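Long-range contacts in exoenzyme S (PDB 6GN8), which probably acts as a secreted bacterial toxin that transfers ADP-ribose to host proteins, this chain holding the transferase part and not the GTPase-activating domain: residues Ser99-Gln104 with Phe154-Ile159; Arg110-Gly115 with Gln147-Thr152; Leu133-Asn138 with Lys171-Asn176; Val183-Ser188 with Arg195-Glu200. The protein carries 2 engineered substitutions. All blocks are in the same frame, centred on the assembly; numbering follows the deposited sequence.

Contact 1: residues Ser99-Gln104 with Phe154-Ile159; sequences SGQAEQ and FGRSGI
In this ADP-ribosyltransferase domain, the loop that leaves helix 83-99 on its way to edge strand 106-112 is pinned by Arg156, in the turn after strand 149-155. Gly100 breaks the helix with a positive phi of 65°, and the chain then runs over the turn. Ala102 N bonds to Arg156 O at 2.8 Å; the bond is nearly straight at 164°, but the donor stands well above the carbonyl plane. The Arg156 side chain comes back along the same loop, extended from CG to NE, with CD lying 3.4 Å from Ala102 O and its guanidinium beneath the backbone of Gln104, which sits over one face. Arg156 NH2 gives a weak bond to Ala102 O at the guanidinium edge and lies 2.8 Å from Glu103 O. Gln101 meets the arginine differently: its amide, turned only 17° from the guanidinium plane, brings OE1 to 3.4 Å from Arg156 CD. The turn is also held by Glu200, whose two carboxylate oxygens take Arg156 N and Ser157 OG, while Ser157 OG touches Gln101 CG at 3.6 Å. At the helix end the contact turns apolar on one side. Ser99 OG, bonded to Ala95 O and His52 NE2, still rests 3.4 Å from Ile159 CG1.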
loop_
_atom_site.group_PDB
_atom_site.type_symbol
_atom_site.label_atom_id
_atom_site.label_comp_id
_atom_site.label_asym_id
_atom_site.label_seq_id
_atom_site.Cartn_x
_atom_site.Cartn_y
_atom_site.Cartn_z
ATOM N N SER C 99 -32.974 3.750 14.023
ATOM C CA SER C 99 -31.815 3.050 14.562
ATOM C C SER C 99 -30.477 3.572 14.104
ATOM O O SER C 99 -29.634 3.821 14.962
ATOM C CB SER C 99 -31.903 1.558 14.268
ATOM O OG SER C 99 -32.950 1.017 15.053
ATOM N N GLY C 100 -30.253 3.667 12.796
ATOM C CA GLY C 100 -28.957 4.077 12.259
ATOM C C GLY C 100 -27.829 3.092 12.562
ATOM O O GLY C 100 -28.081 1.915 12.866
ATOM N N GLN C 101 -26.565 3.579 12.508
ATOM C CA GLN C 101 -25.352 2.784 12.748
ATOM C C GLN C 101 -24.957 2.714 14.245
ATOM O O GLN C 101 -24.909 3.740 14.925
ATOM C CB GLN C 101 -24.169 3.343 11.930
ATOM C CG GLN C 101 -24.308 3.169 10.405
ATOM C CD GLN C 101 -23.013 2.812 9.684
ATOM O OE1 GLN C 101 -21.897 2.935 10.212
ATOM N NE2 GLN C 101 -23.129 2.356 8.443
ATOM N N ALA C 102 -24.640 1.501 14.738
ATOM C CA ALA C 102 -24.169 1.240 16.107
ATOM C C ALA C 102 -22.716 1.731 16.288
ATOM O O ALA C 102 -22.003 1.922 15.299
ATOM C CB ALA C 102 -24.267 -0.248 16.425
ATOM N N GLU C 103 -22.288 1.934 17.556
ATOM C CA GLU C 103 -20.961 2.455 17.920
ATOM C C GLU C 103 -19.819 1.501 17.535
ATOM O O GLU C 103 -18.697 1.967 17.286
ATOM C CB GLU C 103 -20.888 2.776 19.430
ATOM C CG GLU C 103 -20.695 4.256 19.735
ATOM C CD GLU C 103 -20.368 4.586 21.180
ATOM O OE1 GLU C 103 -21.311 4.705 21.997
ATOM O OE2 GLU C 103 -19.164 4.737 21.494
ATOM N N GLN C 104 -20.094 0.175 17.516
ATOM C CA GLN C 104 -19.094 -0.839 17.171
ATOM C C GLN C 104 -19.652 -1.821 16.131
ATOM O O GLN C 104 -20.867 -1.951 15.973
ATOM C CB GLN C 104 -18.601 -1.607 18.421
ATOM C CG GLN C 104 -17.721 -0.799 19.376
ATOM C CD GLN C 104 -18.016 -1.048 20.848
ATOM O OE1 GLN C 104 -19.009 -1.686 21.228
ATOM N NE2 GLN C 104 -17.162 -0.527 21.721
ATOM N N PHE C 154 -20.529 -8.947 9.216
ATOM C CA PHE C 154 -19.998 -7.782 9.947
ATOM C C PHE C 154 -20.789 -6.554 9.540
ATOM O O PHE C 154 -20.884 -6.255 8.345
ATOM C CB PHE C 154 -18.486 -7.582 9.682
ATOM C CG PHE C 154 -17.657 -8.684 10.278
ATOM C CD1 PHE C 154 -17.245 -8.624 11.605
ATOM C CD2 PHE C 154 -17.348 -9.822 9.535
ATOM C CE1 PHE C 154 -16.476 -9.655 12.162
ATOM C CE2 PHE C 154 -16.604 -10.860 10.091
ATOM C CZ PHE C 154 -16.171 -10.771 11.404
ATOM N N GLY C 155 -21.381 -5.880 10.520
ATOM C CA GLY C 155 -22.168 -4.681 10.252
ATOM C C GLY C 155 -22.357 -3.743 11.427
ATOM O O GLY C 155 -21.907 -4.023 12.543
ATOM N N ARG C 156 -23.033 -2.616 11.176
ATOM C CA ARG C 156 -23.348 -1.641 12.213
ATOM C C ARG C 156 -24.852 -1.284 12.256
ATOM O O ARG C 156 -25.317 -0.812 13.295
ATOM C CB ARG C 156 -22.521 -0.368 12.005
ATOM C CG ARG C 156 -21.159 -0.419 12.667
ATOM C CD ARG C 156 -20.428 0.903 12.508
ATOM N NE ARG C 156 -18.977 0.730 12.588
ATOM C CZ ARG C 156 -18.201 1.283 13.514
ATOM N NH1 ARG C 156 -16.894 1.055 13.515
ATOM N NH2 ARG C 156 -18.726 2.071 14.444
ATOM N N SER C 157 -25.608 -1.512 11.150
ATOM C CA SER C 157 -27.016 -1.061 11.018
ATOM C C SER C 157 -28.091 -2.092 11.422
ATOM O O SER C 157 -29.281 -1.862 11.171
ATOM C CB SER C 157 -27.285 -0.598 9.591
ATOM O OG SER C 157 -26.342 0.415 9.282
ATOM N N GLY C 158 -27.670 -3.174 12.066
ATOM C CA GLY C 158 -28.568 -4.231 12.498
ATOM C C GLY C 158 -29.354 -3.871 13.740
ATOM O O GLY C 158 -28.858 -3.124 14.577
ATOM N N ILE C 159 -30.585 -4.395 13.868
ATOM C CA ILE C 159 -31.428 -4.174 15.046
ATOM C C ILE C 159 -31.425 -5.459 15.879
ATOM O O ILE C 159 -31.711 -6.551 15.371
ATOM C CB ILE C 159 -32.870 -3.684 14.686
ATOM C CG1 ILE C 159 -32.815 -2.254 14.060
ATOM C CG2 ILE C 159 -33.832 -3.733 15.923
ATOM C CD1 ILE C 159 -34.067 -1.814 13.474
#

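Contact 2: residues Arg110-Gly115 with Gln147-Thr152; sequences RGTRGG and QGTIST
Backbone bonds come first: Arg110 and Ser151 form an antiparallel hydrogen-bonded pair, with Ser151 N 2.8 Å from Arg110 O and Arg110 N returning the bond to Ser151 O. Further along, Thr112 N bonds to Thr149 O. Thr112 O then takes two donors, Gly148 N at 2.8 Å and Thr149 N at 3.1 Å, which makes a classic beta bulge just where strand 149-155 starts beside edge strand 106-112 of the mixed sheet of the transferase fold. Hydroxyls gather next to the bulge. Thr112 OG1, tucked between its own backbone N and carbonyl carbon (chi1 61°), donates to Gly114 O at 2.7 Å and lies 2.7 Å from Thr149 OG1. One water joins the same side of the sheet, giving protons to Arg110 O and Thr149 O and accepting one from Ser151 OG. Apolar contact is slight, Ile150 CD1 resting 3.9 Å from Gly111 CA; the bent chain of Gln147 packs CG on the backbone of Gly111 and Thr112, 3.4 Å from Thr112 N. Arg110, probably the arginine of the arginine-serine-glutamate signature, shares the face of Thr112 and Ser151; its NH1 bonds to O of Ser134, probably the signature serine.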
loop_
_atom_site.group_PDB
_atom_site.type_symbol
_atom_site.label_atom_id
_atom_site.label_comp_id
_atom_site.label_asym_id
_atom_site.label_seq_id
_atom_site.Cartn_x
_atom_site.Cartn_y
_atom_site.Cartn_z
ATOM N N ARG C 110 -25.207 -16.772 10.174
ATOM C CA ARG C 110 -26.427 -17.120 9.460
ATOM C C ARG C 110 -26.242 -18.418 8.662
ATOM O O ARG C 110 -25.284 -18.555 7.924
ATOM C CB ARG C 110 -26.803 -15.947 8.544
ATOM C CG ARG C 110 -27.980 -16.190 7.647
ATOM C CD ARG C 110 -28.130 -15.042 6.691
ATOM N NE ARG C 110 -29.007 -15.438 5.595
ATOM C CZ ARG C 110 -30.325 -15.325 5.614
ATOM N NH1 ARG C 110 -30.940 -14.798 6.665
ATOM N NH2 ARG C 110 -31.043 -15.736 4.581
ATOM N N GLY C 111 -27.163 -19.348 8.835
ATOM C CA GLY C 111 -27.184 -20.610 8.112
ATOM C C GLY C 111 -28.487 -20.779 7.345
ATOM O O GLY C 111 -29.544 -20.348 7.818
ATOM N N THR C 112 -28.415 -21.337 6.127
ATOM C CA THR C 112 -29.566 -21.639 5.265
ATOM C C THR C 112 -29.341 -23.030 4.669
ATOM O O THR C 112 -28.189 -23.398 4.397
ATOM C CB THR C 112 -29.814 -20.564 4.189
ATOM O OG1 THR C 112 -28.697 -20.460 3.321
ATOM C CG2 THR C 112 -30.141 -19.202 4.764
ATOM N N ARG C 113 -30.426 -23.815 4.494
ATOM C CA ARG C 113 -30.359 -25.185 3.955
ATOM C C ARG C 113 -29.821 -25.172 2.499
ATOM O O ARG C 113 -29.097 -26.094 2.101
ATOM C CB ARG C 113 -31.731 -25.891 4.049
ATOM C CG ARG C 113 -31.711 -27.393 3.679
ATOM C CD ARG C 113 -33.079 -27.977 3.316
ATOM N NE ARG C 113 -33.891 -27.103 2.454
ATOM C CZ ARG C 113 -33.821 -27.058 1.124
ATOM N NH1 ARG C 113 -32.966 -27.835 0.467
ATOM N NH2 ARG C 113 -34.603 -26.230 0.440
ATOM N N GLY C 114 -30.149 -24.114 1.756
ATOM C CA GLY C 114 -29.681 -23.947 0.387
ATOM C C GLY C 114 -28.984 -22.621 0.177
ATOM O O GLY C 114 -28.485 -22.010 1.130
ATOM N N GLY C 115 -28.974 -22.172 -1.073
ATOM C CA GLY C 115 -28.375 -20.903 -1.454
ATOM C C GLY C 115 -29.198 -19.701 -1.020
ATOM O O GLY C 115 -30.367 -19.828 -0.618
ATOM N N GLN C 147 -27.352 -27.607 7.048
ATOM C CA GLN C 147 -27.128 -26.289 6.456
ATOM C C GLN C 147 -26.178 -26.334 5.232
ATOM O O GLN C 147 -25.157 -27.019 5.272
ATOM C CB GLN C 147 -26.575 -25.356 7.540
ATOM C CG GLN C 147 -27.474 -24.154 7.836
ATOM C CD GLN C 147 -28.642 -24.366 8.778
ATOM O OE1 GLN C 147 -29.807 -24.169 8.407
ATOM N NE2 GLN C 147 -28.367 -24.711 10.034
ATOM N N GLY C 148 -26.556 -25.617 4.169
ATOM C CA GLY C 148 -25.830 -25.544 2.902
ATOM C C GLY C 148 -24.950 -24.323 2.704
ATOM O O GLY C 148 -23.917 -24.406 2.032
ATOM N N THR C 149 -25.384 -23.154 3.204
ATOM C CA THR C 149 -24.570 -21.944 3.126
ATOM C C THR C 149 -24.490 -21.339 4.542
ATOM O O THR C 149 -25.527 -21.041 5.146
ATOM C CB THR C 149 -25.005 -20.919 2.043
ATOM O OG1 THR C 149 -26.108 -20.160 2.490
ATOM C CG2 THR C 149 -25.277 -21.525 0.677
ATOM N N ILE C 150 -23.255 -21.249 5.085
ATOM C CA ILE C 150 -22.932 -20.687 6.412
ATOM C C ILE C 150 -22.207 -19.340 6.195
ATOM O O ILE C 150 -21.201 -19.323 5.483
ATOM C CB ILE C 150 -22.080 -21.656 7.294
ATOM C CG1 ILE C 150 -22.721 -23.044 7.482
ATOM C CG2 ILE C 150 -21.751 -21.028 8.657
ATOM C CD1 ILE C 150 -24.094 -23.013 8.157
ATOM N N SER C 151 -22.730 -18.224 6.790
ATOM C CA SER C 151 -22.182 -16.867 6.649
ATOM C C SER C 151 -21.778 -16.246 7.977
ATOM O O SER C 151 -22.426 -16.456 8.996
ATOM C CB SER C 151 -23.190 -15.939 5.979
ATOM O OG SER C 151 -23.690 -16.445 4.754
ATOM N N THR C 152 -20.714 -15.449 7.942
ATOM C CA THR C 152 -20.243 -14.630 9.049
ATOM C C THR C 152 -20.427 -13.213 8.522
ATOM O O THR C 152 -19.940 -12.877 7.434
ATOM C CB THR C 152 -18.823 -15.016 9.495
ATOM O OG1 THR C 152 -18.804 -16.400 9.806
ATOM C CG2 THR C 152 -18.346 -14.230 10.685
HETATM O O HOH W 1 -25.695 -18.145 5.302
#

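Contact 3: residues Leu133-Asn138 with Lys171-Asn176; sequences LSTSLN and KAILYN. Engineered in segment 171-176: Ala172 (natural residue Glu).
Ile173 O is gripped twice by Thr135, which reaches it with its backbone N at 3.0 Å and with OG1 at 2.7 Å, the two donors coming from opposite faces of the carbonyl plane. The hydroxyl sits between the threonine's own N and carbonyl carbon (chi1 70°), a torsion that turns OG1 across the pair toward Ile173 O; Thr108 OG1 of strand 106-112 is its other partner. Thr135 O in turn accepts from Ile173 N. Leu133 and Tyr175 close the next hydrogen-bonded pair, Tyr175 N to Leu133 O being nearly straight at 172°. On that face the Tyr175 ring turns its edge to Thr135, CE2 standing 4.0 Å from OG1. Beyond the strand, Leu137 N bonds to Lys171 O, and Leu137 CG packs 3.8 Å from Ile173 CD1. The other face carries Ser134, Leu174 and Ala172, an engineered residue that is Glu in the natural sequence. Leu174 CD2 lies 3.6 Å from Ser134 OG, which is bonded to Tyr63 OH of helix 54-77. Strand 172-175 is the middle one of a three-stranded antiparallel sheet, and the Ser134-Thr135-Ser136 sequence at its flank is consistent with the STS motif of the arginine-serine-glutamate class of ADP-ribosyltransferases; the natural Glu at the Ala172 position is probably the glutamate of that signature.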
loop_
_atom_site.group_PDB
_atom_site.type_symbol
_atom_site.label_atom_id
_atom_site.label_comp_id
_atom_site.label_asym_id
_atom_site.label_seq_id
_atom_site.Cartn_x
_atom_site.Cartn_y
_atom_site.Cartn_z
ATOM N N LEU C 133 -32.684 -9.534 6.427
ATOM C CA LEU C 133 -31.604 -10.483 6.709
ATOM C C LEU C 133 -31.446 -10.740 8.225
ATOM O O LEU C 133 -30.875 -9.934 8.980
ATOM C CB LEU C 133 -30.272 -10.007 6.105
ATOM C CG LEU C 133 -29.194 -11.085 5.935
ATOM C CD1 LEU C 133 -29.426 -11.891 4.665
ATOM C CD2 LEU C 133 -27.816 -10.477 5.881
ATOM N N SER C 134 -31.963 -11.885 8.643
ATOM C CA SER C 134 -31.881 -12.375 10.007
ATOM C C SER C 134 -30.524 -13.052 10.204
ATOM O O SER C 134 -30.081 -13.905 9.414
ATOM C CB SER C 134 -33.028 -13.346 10.302
ATOM O OG SER C 134 -34.284 -12.784 9.935
ATOM N N THR C 135 -29.841 -12.615 11.233
ATOM C CA THR C 135 -28.570 -13.187 11.628
ATOM C C THR C 135 -28.706 -13.426 13.131
ATOM O O THR C 135 -29.651 -12.922 13.754
ATOM C CB THR C 135 -27.385 -12.296 11.209
ATOM O OG1 THR C 135 -27.385 -11.122 11.991
ATOM C CG2 THR C 135 -27.382 -11.920 9.728
ATOM N N SER C 136 -27.807 -14.220 13.700
ATOM C CA SER C 136 -27.843 -14.560 15.107
ATOM C C SER C 136 -26.456 -14.306 15.732
ATOM O O SER C 136 -25.449 -14.539 15.069
ATOM C CB SER C 136 -28.272 -16.022 15.247
ATOM O OG SER C 136 -27.679 -16.719 16.337
ATOM N N LEU C 137 -26.416 -13.864 17.005
ATOM C CA LEU C 137 -25.179 -13.662 17.797
ATOM C C LEU C 137 -24.668 -14.991 18.326
ATOM O O LEU C 137 -23.520 -15.090 18.733
ATOM C CB LEU C 137 -25.404 -12.713 18.988
ATOM C CG LEU C 137 -25.230 -11.224 18.771
ATOM C CD1 LEU C 137 -25.759 -10.464 19.943
ATOM C CD2 LEU C 137 -23.765 -10.845 18.549
ATOM N N ASN C 138 -25.542 -15.998 18.335
ATOM C CA ASN C 138 -25.292 -17.365 18.784
ATOM C C ASN C 138 -24.688 -18.203 17.611
ATOM O O ASN C 138 -25.421 -18.443 16.651
ATOM C CB ASN C 138 -26.634 -17.943 19.274
ATOM C CG ASN C 138 -26.556 -19.165 20.122
ATOM O OD1 ASN C 138 -25.704 -20.041 19.932
ATOM N ND2 ASN C 138 -27.474 -19.261 21.073
ATOM N N LYS C 171 -30.659 -14.798 19.880
ATOM C CA LYS C 171 -30.136 -13.430 20.030
ATOM C C LYS C 171 -29.958 -12.821 18.623
ATOM O O LYS C 171 -28.838 -12.600 18.148
ATOM C CB LYS C 171 -28.825 -13.416 20.861
ATOM C CG LYS C 171 -28.935 -14.040 22.272
ATOM C CD LYS C 171 -27.554 -14.168 22.961
ATOM C CE LYS C 171 -26.651 -15.212 22.326
ATOM N NZ LYS C 171 -25.345 -15.337 23.017
ATOM N N ALA C 172 -31.089 -12.640 17.928
ATOM C CA ALA C 172 -31.083 -12.201 16.535
ATOM C C ALA C 172 -30.752 -10.738 16.344
ATOM O O ALA C 172 -31.178 -9.857 17.098
ATOM C CB ALA C 172 -32.423 -12.507 15.879
ATOM N N ILE C 173 -29.985 -10.496 15.306
ATOM C CA ILE C 173 -29.667 -9.164 14.837
ATOM C C ILE C 173 -30.168 -9.126 13.402
ATOM O O ILE C 173 -29.768 -9.957 12.585
ATOM C CB ILE C 173 -28.197 -8.729 15.029
ATOM C CG1 ILE C 173 -27.921 -8.548 16.547
ATOM C CG2 ILE C 173 -27.919 -7.411 14.253
ATOM C CD1 ILE C 173 -26.525 -8.158 16.967
ATOM N N LEU C 174 -31.164 -8.259 13.153
ATOM C CA LEU C 174 -31.780 -8.116 11.838
ATOM C C LEU C 174 -31.191 -6.967 11.036
ATOM O O LEU C 174 -31.049 -5.857 11.543
ATOM C CB LEU C 174 -33.302 -7.917 11.950
ATOM C CG LEU C 174 -34.071 -8.820 12.898
ATOM C CD1 LEU C 174 -35.537 -8.455 12.885
ATOM C CD2 LEU C 174 -33.859 -10.320 12.585
ATOM N N TYR C 175 -30.880 -7.235 9.767
ATOM C CA TYR C 175 -30.432 -6.213 8.805
ATOM C C TYR C 175 -31.623 -5.920 7.897
ATOM O O TYR C 175 -32.435 -6.816 7.632
ATOM C CB TYR C 175 -29.164 -6.639 8.020
ATOM C CG TYR C 175 -27.928 -6.557 8.893
ATOM C CD1 TYR C 175 -27.222 -5.363 9.023
ATOM C CD2 TYR C 175 -27.512 -7.653 9.655
ATOM C CE1 TYR C 175 -26.125 -5.259 9.881
ATOM C CE2 TYR C 175 -26.408 -7.563 10.502
ATOM C CZ TYR C 175 -25.722 -6.362 10.615
ATOM O OH TYR C 175 -24.684 -6.229 11.490
ATOM N N ASN C 176 -31.749 -4.651 7.488
ATOM C CA ASN C 176 -32.819 -4.095 6.666
ATOM C C ASN C 176 -32.964 -4.824 5.319
ATOM O O ASN C 176 -31.988 -5.360 4.797
ATOM C CB ASN C 176 -32.525 -2.600 6.424
ATOM C CG ASN C 176 -33.726 -1.701 6.285
ATOM O OD1 ASN C 176 -33.604 -0.488 6.333
ATOM N ND2 ASN C 176 -34.905 -2.250 6.137
#

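Contact 4: residues Val183-Ser188 with Arg195-Glu200; sequences VLLSAS and RRVLEE
A classic beta bulge interrupts the hairpin of strands 180-188 and 194-200, with Leu184 and Leu185 together opposite Val197. Leu184 N bonds to Val197 O at 2.8 Å, and Val197 N goes on to Leu185 O, so one valine serves two residues of the partner strand. Past the bulge the pairing is regular, with Ala187 and Arg195 exchanging two backbone bonds, the shorter from Arg195 N to Ala187 O at 2.7 Å. Side chains split between the faces. Val183 CG2 meets Leu198 CD2 at 3.8 Å on the face that also holds Ser186 and Arg196. On the other, Leu185 and Val197 pack CB to CB, 4.3 Å apart. At the corner of the chain, Leu184 lays CG and CD1 over Glu199 CB. The chain of another protein packs on Leu184, Leu185, Ala187 and Val197; there Glu199 OE2 finds a basic side chain for a salt bridge and an aromatic one for a hydrogen bond. Further out, the arginines are oriented by acids of this chain: Arg195 NE pairs with Asp189, and Arg196 NH1 with Asp116. The Arg196 chain, bent at chi3 (-103°) on its way to that aspartate, runs past Ser186; the serine OG, set anti to its backbone N (chi1 -162°), lies 3.5 Å from Arg196 CG.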
loop_
_atom_site.group_PDB
_atom_site.type_symbol
_atom_site.label_atom_id
_atom_site.label_comp_id
_atom_site.label_asym_id
_atom_site.label_seq_id
_atom_site.Cartn_x
_atom_site.Cartn_y
_atom_site.Cartn_z
ATOM N N VAL C 183 -19.251 -9.321 -0.517
ATOM C CA VAL C 183 -18.783 -10.670 -0.284
ATOM C C VAL C 183 -17.255 -10.587 -0.087
ATOM O O VAL C 183 -16.539 -10.413 -1.054
ATOM C CB VAL C 183 -19.188 -11.625 -1.430
ATOM C CG1 VAL C 183 -18.638 -13.042 -1.184
ATOM C CG2 VAL C 183 -20.700 -11.655 -1.584
ATOM N N LEU C 184 -16.771 -10.676 1.158
ATOM C CA LEU C 184 -15.340 -10.622 1.464
ATOM C C LEU C 184 -14.630 -11.941 1.128
ATOM O O LEU C 184 -13.426 -11.960 0.890
ATOM C CB LEU C 184 -15.135 -10.290 2.958
ATOM C CG LEU C 184 -15.560 -8.878 3.443
ATOM C CD1 LEU C 184 -15.009 -8.606 4.791
ATOM C CD2 LEU C 184 -15.110 -7.776 2.474
ATOM N N LEU C 185 -15.361 -13.050 1.190
ATOM C CA LEU C 185 -14.868 -14.404 0.948
ATOM C C LEU C 185 -16.040 -15.308 0.706
ATOM O O LEU C 185 -17.038 -15.248 1.446
ATOM C CB LEU C 185 -14.045 -14.905 2.155
ATOM C CG LEU C 185 -13.412 -16.297 2.062
ATOM C CD1 LEU C 185 -12.127 -16.282 1.235
ATOM C CD2 LEU C 185 -13.158 -16.876 3.444
ATOM N N SER C 186 -15.926 -16.137 -0.346
ATOM C CA SER C 186 -16.867 -17.196 -0.702
ATOM C C SER C 186 -16.054 -18.412 -1.043
ATOM O O SER C 186 -15.249 -18.405 -1.968
ATOM C CB SER C 186 -17.811 -16.802 -1.827
ATOM O OG SER C 186 -18.896 -17.715 -1.765
ATOM N N ALA C 187 -16.206 -19.433 -0.232
ATOM C CA ALA C 187 -15.434 -20.645 -0.322
ATOM C C ALA C 187 -16.311 -21.787 0.001
ATOM O O ALA C 187 -17.352 -21.597 0.604
ATOM C CB ALA C 187 -14.283 -20.584 0.665
ATOM N N SER C 188 -15.907 -22.963 -0.418
ATOM C CA SER C 188 -16.528 -24.254 -0.163
ATOM C C SER C 188 -15.581 -25.149 0.655
ATOM O O SER C 188 -14.369 -25.175 0.401
ATOM C CB SER C 188 -16.869 -24.940 -1.482
ATOM O OG SER C 188 -17.510 -26.186 -1.273
ATOM N N ARG C 195 -19.066 -21.457 2.659
ATOM C CA ARG C 195 -18.616 -20.706 3.821
ATOM C C ARG C 195 -18.272 -19.319 3.353
ATOM O O ARG C 195 -17.347 -19.145 2.551
ATOM C CB ARG C 195 -17.422 -21.414 4.475
ATOM C CG ARG C 195 -17.700 -22.889 4.767
ATOM C CD ARG C 195 -17.923 -23.062 6.225
ATOM N NE ARG C 195 -18.363 -24.398 6.593
ATOM C CZ ARG C 195 -18.783 -24.693 7.814
ATOM N NH1 ARG C 195 -19.190 -25.919 8.103
ATOM N NH2 ARG C 195 -18.809 -23.762 8.755
ATOM N N ARG C 196 -19.075 -18.330 3.812
ATOM C CA ARG C 196 -19.008 -16.956 3.343
ATOM C C ARG C 196 -18.762 -15.951 4.438
ATOM O O ARG C 196 -19.149 -16.149 5.584
ATOM C CB ARG C 196 -20.333 -16.576 2.614
ATOM C CG ARG C 196 -20.103 -16.272 1.152
ATOM C CD ARG C 196 -21.246 -15.589 0.436
ATOM N NE ARG C 196 -21.990 -16.525 -0.409
ATOM C CZ ARG C 196 -23.202 -16.974 -0.108
ATOM N NH1 ARG C 196 -23.810 -16.579 1.011
ATOM N NH2 ARG C 196 -23.821 -17.813 -0.923
ATOM N N VAL C 197 -18.162 -14.827 4.052
ATOM C CA VAL C 197 -17.941 -13.696 4.936
ATOM C C VAL C 197 -18.560 -12.485 4.241
ATOM O O VAL C 197 -18.203 -12.176 3.099
ATOM C CB VAL C 197 -16.463 -13.491 5.360
ATOM C CG1 VAL C 197 -16.310 -12.279 6.278
ATOM C CG2 VAL C 197 -15.918 -14.746 6.032
ATOM N N LEU C 198 -19.563 -11.870 4.887
ATOM C CA LEU C 198 -20.237 -10.701 4.320
ATOM C C LEU C 198 -19.977 -9.496 5.164
ATOM O O LEU C 198 -19.889 -9.586 6.393
ATOM C CB LEU C 198 -21.761 -10.896 4.213
ATOM C CG LEU C 198 -22.318 -12.052 3.405
ATOM C CD1 LEU C 198 -23.817 -12.218 3.694
ATOM C CD2 LEU C 198 -22.133 -11.812 1.918
ATOM N N GLU C 199 -19.930 -8.348 4.528
ATOM C CA GLU C 199 -19.753 -7.113 5.259
ATOM C C GLU C 199 -20.733 -6.061 4.721
ATOM O O GLU C 199 -20.937 -5.988 3.512
ATOM C CB GLU C 199 -18.291 -6.656 5.153
ATOM C CG GLU C 199 -18.032 -5.242 5.615
ATOM C CD GLU C 199 -16.704 -4.689 5.143
ATOM O OE1 GLU C 199 -16.463 -4.651 3.915
ATOM O OE2 GLU C 199 -15.900 -4.288 6.011
ATOM N N GLU C 200 -21.353 -5.270 5.619
ATOM C CA GLU C 200 -22.240 -4.168 5.244
ATOM C C GLU C 200 -21.419 -3.199 4.401
ATOM O O GLU C 200 -20.427 -2.665 4.904
ATOM C CB GLU C 200 -22.786 -3.490 6.511
ATOM C CG GLU C 200 -24.006 -2.627 6.296
ATOM C CD GLU C 200 -24.372 -1.813 7.516
ATOM O OE1 GLU C 200 -24.812 -0.652 7.343
ATOM O OE2 GLU C 200 -24.195 -2.319 8.647
#

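Overall arrangement
Contacts 2 and 4 both belong to the mixed sheet, where strand 149-155 lies between 106-112 and 194-200; Ile150 O to Arg196 N and Thr152 O to Leu198 N carry the bonding from one contact to the other. Contact 3 lies in the separate three-stranded sheet, extended by Ile159 N bonding to Leu174 O of that contact. Contact 1 is the surface member, a loop meeting a turn with few bonds and one long arginine. Contact 4 is buried, partly by the chain of another protein, and mostly aliphatic, whereas contact 2 relies on hydroxyls and a water. Contacts 2 and 4 each carry a bulge; the pairing in contact 3 is unbroken.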